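Local atomic coordinates of insulinase family protease (PDB entry 3GO9), a protein that belongs to the insulinase (M16) family and is a predicted protease, though its proteolytic activity is uncertain. Residues R291-L299 against E426-L435. Numbering follows the deposited sequence. Where two conformers were deposited one is given.
Sequences RSDLAREAL and ELNRELKQQL
Ala295 of helix 283-309 fits as a knob into a hole formed by Leu427, Glu430, Leu431 and Gln434 of helix 424-435. This is a knobs-into-holes crossing, with the axes of segments 291-299 and 426-435 80° apart and 8.9 Å at closest approach. It lies in the C-terminal half of an M16-family fold. The tight side is apolar. Leu427 returns the fit, sitting among Arg291, Leu294, Ala295 and Ala298, with its CD1 3.6 Å from Ala295 N. Leu431 CD2 faces both Ala295 O (3.3 Å) and Leu299 CB. Helices 341-358 and 362-377 cover this side, Leu352 meeting Leu299 and Leu435, Leu368 meeting Ala298 and Leu427.

The other side is polar and partly exposed. Glu430 bends at chi2 (66°), turning its carboxylate to Ser292. Ser292 OG donates to Glu430 OE2 at 2.8 Å, from above the carboxylate plane. A water joins Ser292 OG to Glu430 OE1. Glu426 CB lies over the centre of one face of the Arg291 guanidinium, and the carboxylate stacks on it with the planes tilted apart. Between Arg291 NH2 and Glu426 OE2, 3.6 Å apart, charge alone acts, as no N-H points there. A second water bridges Arg291 NH2 (weakly) and Glu426 OE1, which also accepts from Thr423 N.

Gln434, extended, reaches across. Its NE2 donates to Ser292 O at 2.9 Å (165°), on the face of that carbonyl opposite Arg296 N.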
ATOM      1  N   ARG A 291       4.621 -18.752   7.154  1.00 11.54           N
ATOM      2  CA  ARG A 291       5.521 -19.761   6.583  0.60 11.98           C
ATOM      3  C   ARG A 291       5.898 -19.350   5.170  1.00 11.95           C
ATOM      4  O   ARG A 291       7.090 -19.449   4.763  1.00 12.48           O
ATOM      5  CB  ARG A 291       4.911 -21.149   6.551  0.60 12.02           C
ATOM      6  CG  ARG A 291       5.945 -22.208   6.208  0.60 12.67           C
ATOM      7  CD  ARG A 291       5.412 -23.603   6.182  0.60 14.01           C
ATOM      8  NE  ARG A 291       5.061 -24.076   7.524  0.60 14.51           N
ATOM      9  CZ  ARG A 291       4.572 -25.300   7.783  0.60 15.64           C
ATOM     10  NH1 ARG A 291       4.367 -26.178   6.807  0.60 14.80           N
ATOM     11  NH2 ARG A 291       4.267 -25.635   9.027  0.60 15.30           N
ATOM     12  N   SER A 292       4.907 -18.890   4.424  1.00 12.50           N
ATOM     13  CA  SER A 292       5.120 -18.483   3.029  1.00 13.52           C
ATOM     14  C   SER A 292       6.017 -17.251   2.969  1.00 14.72           C
ATOM     15  O   SER A 292       7.004 -17.221   2.190  1.00 12.79           O
ATOM     16  CB  SER A 292       3.795 -18.191   2.379  1.00 15.17           C
ATOM     17  OG  SER A 292       3.128 -19.411   2.182  1.00 19.83           O
ATOM     18  N   ASP A 293       5.704 -16.240   3.779  1.00 13.28           N
ATOM     19  CA  ASP A 293       6.499 -14.999   3.865  1.00 16.07           C
ATOM     20  C   ASP A 293       7.952 -15.301   4.243  1.00 15.64           C
ATOM     21  O   ASP A 293       8.882 -14.734   3.672  1.00 16.79           O
ATOM     22  CB  ASP A 293       5.838 -14.094   4.912  1.00 17.18           C
ATOM     23  CG  ASP A 293       6.675 -12.869   5.317  1.00 21.80           C
ATOM     24  OD1 ASP A 293       6.880 -11.995   4.485  1.00 22.22           O
ATOM     25  OD2 ASP A 293       7.035 -12.744   6.529  1.00 26.69           O
ATOM     26  N   LEU A 294       8.147 -16.190   5.220  1.00 14.22           N
ATOM     27  CA  LEU A 294       9.498 -16.469   5.697  1.00 14.08           C
ATOM     28  C   LEU A 294      10.323 -17.213   4.623  1.00 14.48           C
ATOM     29  O   LEU A 294      11.540 -16.982   4.544  1.00 14.77           O
ATOM     30  CB  LEU A 294       9.499 -17.181   7.036  1.00 14.52           C
ATOM     31  CG  LEU A 294      10.877 -17.438   7.643  1.00 15.55           C
ATOM     32  CD1 LEU A 294      11.651 -16.158   7.870  1.00 15.11           C
ATOM     33  CD2 LEU A 294      10.716 -18.223   8.945  1.00 14.12           C
ATOM     34  N   ALA A 295       9.689 -18.112   3.878  1.00 14.27           N
ATOM     35  CA  ALA A 295      10.367 -18.808   2.754  1.00 15.47           C
ATOM     36  C   ALA A 295      10.853 -17.763   1.733  1.00 16.65           C
ATOM     37  O   ALA A 295      11.977 -17.820   1.277  1.00 16.69           O
ATOM     38  CB  ALA A 295       9.442 -19.797   2.093  1.00 15.71           C
ATOM     39  N   ARG A 296       9.997 -16.803   1.407  1.00 17.60           N
ATOM     40  CA  ARG A 296      10.372 -15.722   0.497  0.50 18.54           C
ATOM     41  C   ARG A 296      11.539 -14.922   1.051  1.00 18.74           C
ATOM     42  O   ARG A 296      12.502 -14.621   0.334  1.00 19.47           O
ATOM     43  CB  ARG A 296       9.160 -14.819   0.195  0.50 19.10           C
ATOM     44  CG  ARG A 296       8.107 -15.515  -0.634  0.50 20.67           C
ATOM     45  CD  ARG A 296       6.953 -14.591  -1.049  0.50 23.80           C
ATOM     46  NE  ARG A 296       6.014 -14.267   0.037  0.50 24.43           N
ATOM     47  CZ  ARG A 296       4.822 -14.838   0.195  0.50 26.75           C
ATOM     48  NH1 ARG A 296       4.421 -15.813  -0.606  0.50 28.40           N
ATOM     49  NH2 ARG A 296       4.042 -14.471   1.206  0.50 25.62           N
ATOM     50  N   GLU A 297      11.483 -14.604   2.339  1.00 18.35           N
ATOM     51  CA  GLU A 297      12.518 -13.851   2.962  1.00 18.80           C
ATOM     52  C   GLU A 297      13.830 -14.649   2.991  1.00 19.14           C
ATOM     53  O   GLU A 297      14.922 -14.108   2.700  1.00 18.55           O
ATOM     54  CB  GLU A 297      12.073 -13.432   4.358  1.00 19.66           C
ATOM     55  CG  GLU A 297      13.001 -12.537   5.057  1.00 23.30           C
ATOM     56  CD  GLU A 297      12.590 -12.264   6.466  1.00 28.22           C
ATOM     57  OE1 GLU A 297      13.459 -11.852   7.232  1.00 33.93           O
ATOM     58  OE2 GLU A 297      11.415 -12.457   6.816  1.00 29.58           O
ATOM     59  N   ALA A 298      13.710 -15.949   3.242  1.00 18.31           N
ATOM     60  CA  ALA A 298      14.875 -16.816   3.369  1.00 19.00           C
ATOM     61  C   ALA A 298      15.629 -16.851   2.041  1.00 18.93           C
ATOM     62  O   ALA A 298      16.854 -16.803   2.012  1.00 17.67           O
ATOM     63  CB  ALA A 298      14.403 -18.250   3.687  1.00 18.53           C
ATOM     64  N   LEU A 299      14.877 -16.950   0.965  1.00 18.73           N
ATOM     65  CA  LEU A 299      15.442 -17.093  -0.346  1.00 20.22           C
ATOM     66  C   LEU A 299      16.148 -15.808  -0.698  1.00 20.04           C
ATOM     67  O   LEU A 299      17.275 -15.852  -1.216  1.00 18.96           O
ATOM     68  CB  LEU A 299      14.384 -17.493  -1.346  1.00 21.19           C
ATOM     69  CG  LEU A 299      13.833 -16.656  -2.469  1.00 23.95           C
ATOM     70  CD1 LEU A 299      14.797 -15.685  -3.080  1.00 24.98           C
ATOM     71  CD2 LEU A 299      13.375 -17.651  -3.495  1.00 27.62           C
ATOM     72  N   GLU A 426       9.926 -28.093   7.084  1.00 12.08           N
ATOM     73  CA  GLU A 426       8.734 -27.303   6.771  1.00 11.72           C
ATOM     74  C   GLU A 426       9.119 -26.114   5.938  1.00 11.45           C
ATOM     75  O   GLU A 426       8.473 -25.834   4.884  1.00 11.56           O
ATOM     76  CB  GLU A 426       8.021 -26.863   8.042  1.00 12.18           C
ATOM     77  CG  GLU A 426       7.333 -27.978   8.783  1.00 13.85           C
ATOM     78  CD  GLU A 426       6.821 -27.598  10.186  1.00 16.91           C
ATOM     79  OE1 GLU A 426       7.305 -26.642  10.834  1.00 15.09           O
ATOM     80  OE2 GLU A 426       5.934 -28.321  10.673  1.00 19.86           O
ATOM     81  N   LEU A 427      10.151 -25.394   6.381  1.00 11.36           N
ATOM     82  CA  LEU A 427      10.565 -24.207   5.600  1.00 11.95           C
ATOM     83  C   LEU A 427      11.071 -24.660   4.208  1.00  9.84           C
ATOM     84  O   LEU A 427      10.763 -24.042   3.215  1.00 11.02           O
ATOM     85  CB  LEU A 427      11.631 -23.388   6.317  1.00 12.36           C
ATOM     86  CG  LEU A 427      11.879 -21.992   5.691  1.00 14.72           C
ATOM     87  CD1 LEU A 427      10.608 -21.155   5.656  1.00 16.20           C
ATOM     88  CD2 LEU A 427      12.929 -21.173   6.390  1.00 20.20           C
ATOM     89  N   ASN A 428      11.857 -25.728   4.143  1.00 11.09           N
ATOM     90  CA  ASN A 428      12.333 -26.200   2.827  1.00  9.42           C
ATOM     91  C   ASN A 428      11.221 -26.691   1.894  1.00  9.81           C
ATOM     92  O   ASN A 428      11.286 -26.508   0.668  1.00 10.38           O
ATOM     93  CB  ASN A 428      13.423 -27.272   3.027  1.00 10.12           C
ATOM     94  CG  ASN A 428      14.745 -26.676   3.378  1.00 11.32           C
ATOM     95  OD1 ASN A 428      14.904 -25.466   3.311  1.00 11.90           O
ATOM     96  ND2 ASN A 428      15.723 -27.523   3.777  1.00 11.97           N
ATOM     97  N   ARG A 429      10.200 -27.347   2.436  1.00 10.79           N
ATOM     98  CA  ARG A 429       9.045 -27.717   1.626  1.00 11.57           C
ATOM     99  C   ARG A 429       8.351 -26.500   1.036  1.00 10.56           C
ATOM    100  O   ARG A 429       7.974 -26.539  -0.126  1.00 11.46           O
ATOM    101  CB  ARG A 429       8.051 -28.538   2.428  1.00 12.05           C
ATOM    102  CG  ARG A 429       6.789 -28.914   1.688  1.00 12.99           C
ATOM    103  CD  ARG A 429       7.072 -29.793   0.487  1.00 12.38           C
ATOM    104  NE  ARG A 429       7.707 -31.075   0.895  1.00 13.99           N
ATOM    105  CZ  ARG A 429       8.122 -32.045   0.073  1.00 15.37           C
ATOM    106  NH1 ARG A 429       7.994 -31.964  -1.249  1.00 16.96           N
ATOM    107  NH2 ARG A 429       8.659 -33.151   0.604  1.00 18.95           N
ATOM    108  N   GLU A 430       8.170 -25.467   1.859  1.00 10.69           N
ATOM    109  CA  GLU A 430       7.543 -24.192   1.433  1.00 11.28           C
ATOM    110  C   GLU A 430       8.400 -23.575   0.307  1.00 11.94           C
ATOM    111  O   GLU A 430       7.881 -23.196  -0.763  1.00 11.61           O
ATOM    112  CB  GLU A 430       7.425 -23.268   2.633  1.00 10.85           C
ATOM    113  CG  GLU A 430       6.759 -21.962   2.374  1.00 13.21           C
ATOM    114  CD  GLU A 430       5.301 -22.061   2.021  1.00 18.76           C
ATOM    115  OE1 GLU A 430       4.591 -22.861   2.645  1.00 22.09           O
ATOM    116  OE2 GLU A 430       4.857 -21.289   1.118  1.00 20.11           O
ATOM    117  N   LEU A 431       9.702 -23.575   0.489  1.00 10.91           N
ATOM    118  CA  LEU A 431      10.598 -23.083  -0.563  1.00 12.23           C
ATOM    119  C   LEU A 431      10.427 -23.865  -1.864  1.00 12.75           C
ATOM    120  O   LEU A 431      10.370 -23.275  -2.968  1.00 12.56           O
ATOM    121  CB  LEU A 431      12.067 -23.155  -0.113  1.00 12.58           C
ATOM    122  CG  LEU A 431      12.627 -22.026   0.699  1.00 17.24           C
ATOM    123  CD1 LEU A 431      13.954 -22.466   1.318  1.00 18.56           C
ATOM    124  CD2 LEU A 431      12.764 -20.742  -0.155  1.00 17.64           C
ATOM    125  N   LYS A 432      10.387 -25.191  -1.738  1.00 13.13           N
ATOM    126  CA  LYS A 432      10.256 -26.042  -2.894  1.00 12.69           C
ATOM    127  C   LYS A 432       8.935 -25.734  -3.596  1.00 12.89           C
ATOM    128  O   LYS A 432       8.885 -25.583  -4.808  1.00 13.51           O
ATOM    129  CB  LYS A 432      10.310 -27.512  -2.480  1.00 12.86           C
ATOM    130  CG  LYS A 432      10.190 -28.439  -3.691  1.00 13.74           C
ATOM    131  CD  LYS A 432      10.150 -29.912  -3.394  1.00 17.08           C
ATOM    132  CE  LYS A 432      11.412 -30.400  -2.745  1.00 18.96           C
ATOM    133  NZ  LYS A 432      12.571 -30.405  -3.642  1.00 18.30           N
ATOM    134  N   GLN A 433       7.858 -25.647  -2.816  1.00 13.37           N
ATOM    135  CA  GLN A 433       6.520 -25.380  -3.372  1.00 15.34           C
ATOM    136  C   GLN A 433       6.440 -24.036  -4.113  1.00 14.87           C
ATOM    137  O   GLN A 433       5.992 -23.977  -5.251  1.00 16.62           O
ATOM    138  CB  GLN A 433       5.476 -25.449  -2.280  1.00 14.83           C
ATOM    139  CG  GLN A 433       5.177 -26.874  -1.899  1.00 18.93           C
ATOM    140  CD  GLN A 433       4.500 -27.036  -0.558  1.00 20.32           C
ATOM    141  OE1 GLN A 433       4.427 -26.107   0.272  1.00 21.58           O
ATOM    142  NE2 GLN A 433       4.010 -28.280  -0.308  1.00 22.65           N
ATOM    143  N   GLN A 434       6.945 -22.995  -3.481  1.00 14.67           N
ATOM    144  CA  GLN A 434       6.979 -21.658  -4.085  0.60 14.85           C
ATOM    145  C   GLN A 434       7.770 -21.643  -5.386  1.00 14.65           C
ATOM    146  O   GLN A 434       7.348 -21.093  -6.400  1.00 14.97           O
ATOM    147  CB  GLN A 434       7.595 -20.652  -3.132  0.60 14.90           C
ATOM    148  CG  GLN A 434       6.605 -20.185  -2.126  0.60 17.71           C
ATOM    149  CD  GLN A 434       7.197 -19.231  -1.132  0.60 19.52           C
ATOM    150  OE1 GLN A 434       8.308 -18.726  -1.317  0.60 21.38           O
ATOM    151  NE2 GLN A 434       6.457 -18.967  -0.063  0.60 19.91           N
ATOM    152  N   LEU A 435       8.916 -22.280  -5.367  1.00 13.76           N
ATOM    153  CA  LEU A 435       9.792 -22.226  -6.524  1.00 14.68           C
ATOM    154  C   LEU A 435       9.417 -23.245  -7.581  1.00 15.05           C
ATOM    155  O   LEU A 435      10.048 -23.271  -8.646  1.00 16.06           O
ATOM    156  CB  LEU A 435      11.231 -22.409  -6.117  1.00 13.51           C
ATOM    157  CG  LEU A 435      11.780 -21.263  -5.271  1.00 14.51           C
ATOM    158  CD1 LEU A 435      13.155 -21.647  -4.794  1.00 18.07           C
ATOM    159  CD2 LEU A 435      11.818 -19.966  -6.041  1.00 15.86           C
TER
HETATM  160  O   HOH W   1       5.392 -25.306  12.103  1.00 29.26           O
HETATM  161  O   HOH W   2       2.379 -21.870   4.073  1.00 19.79           O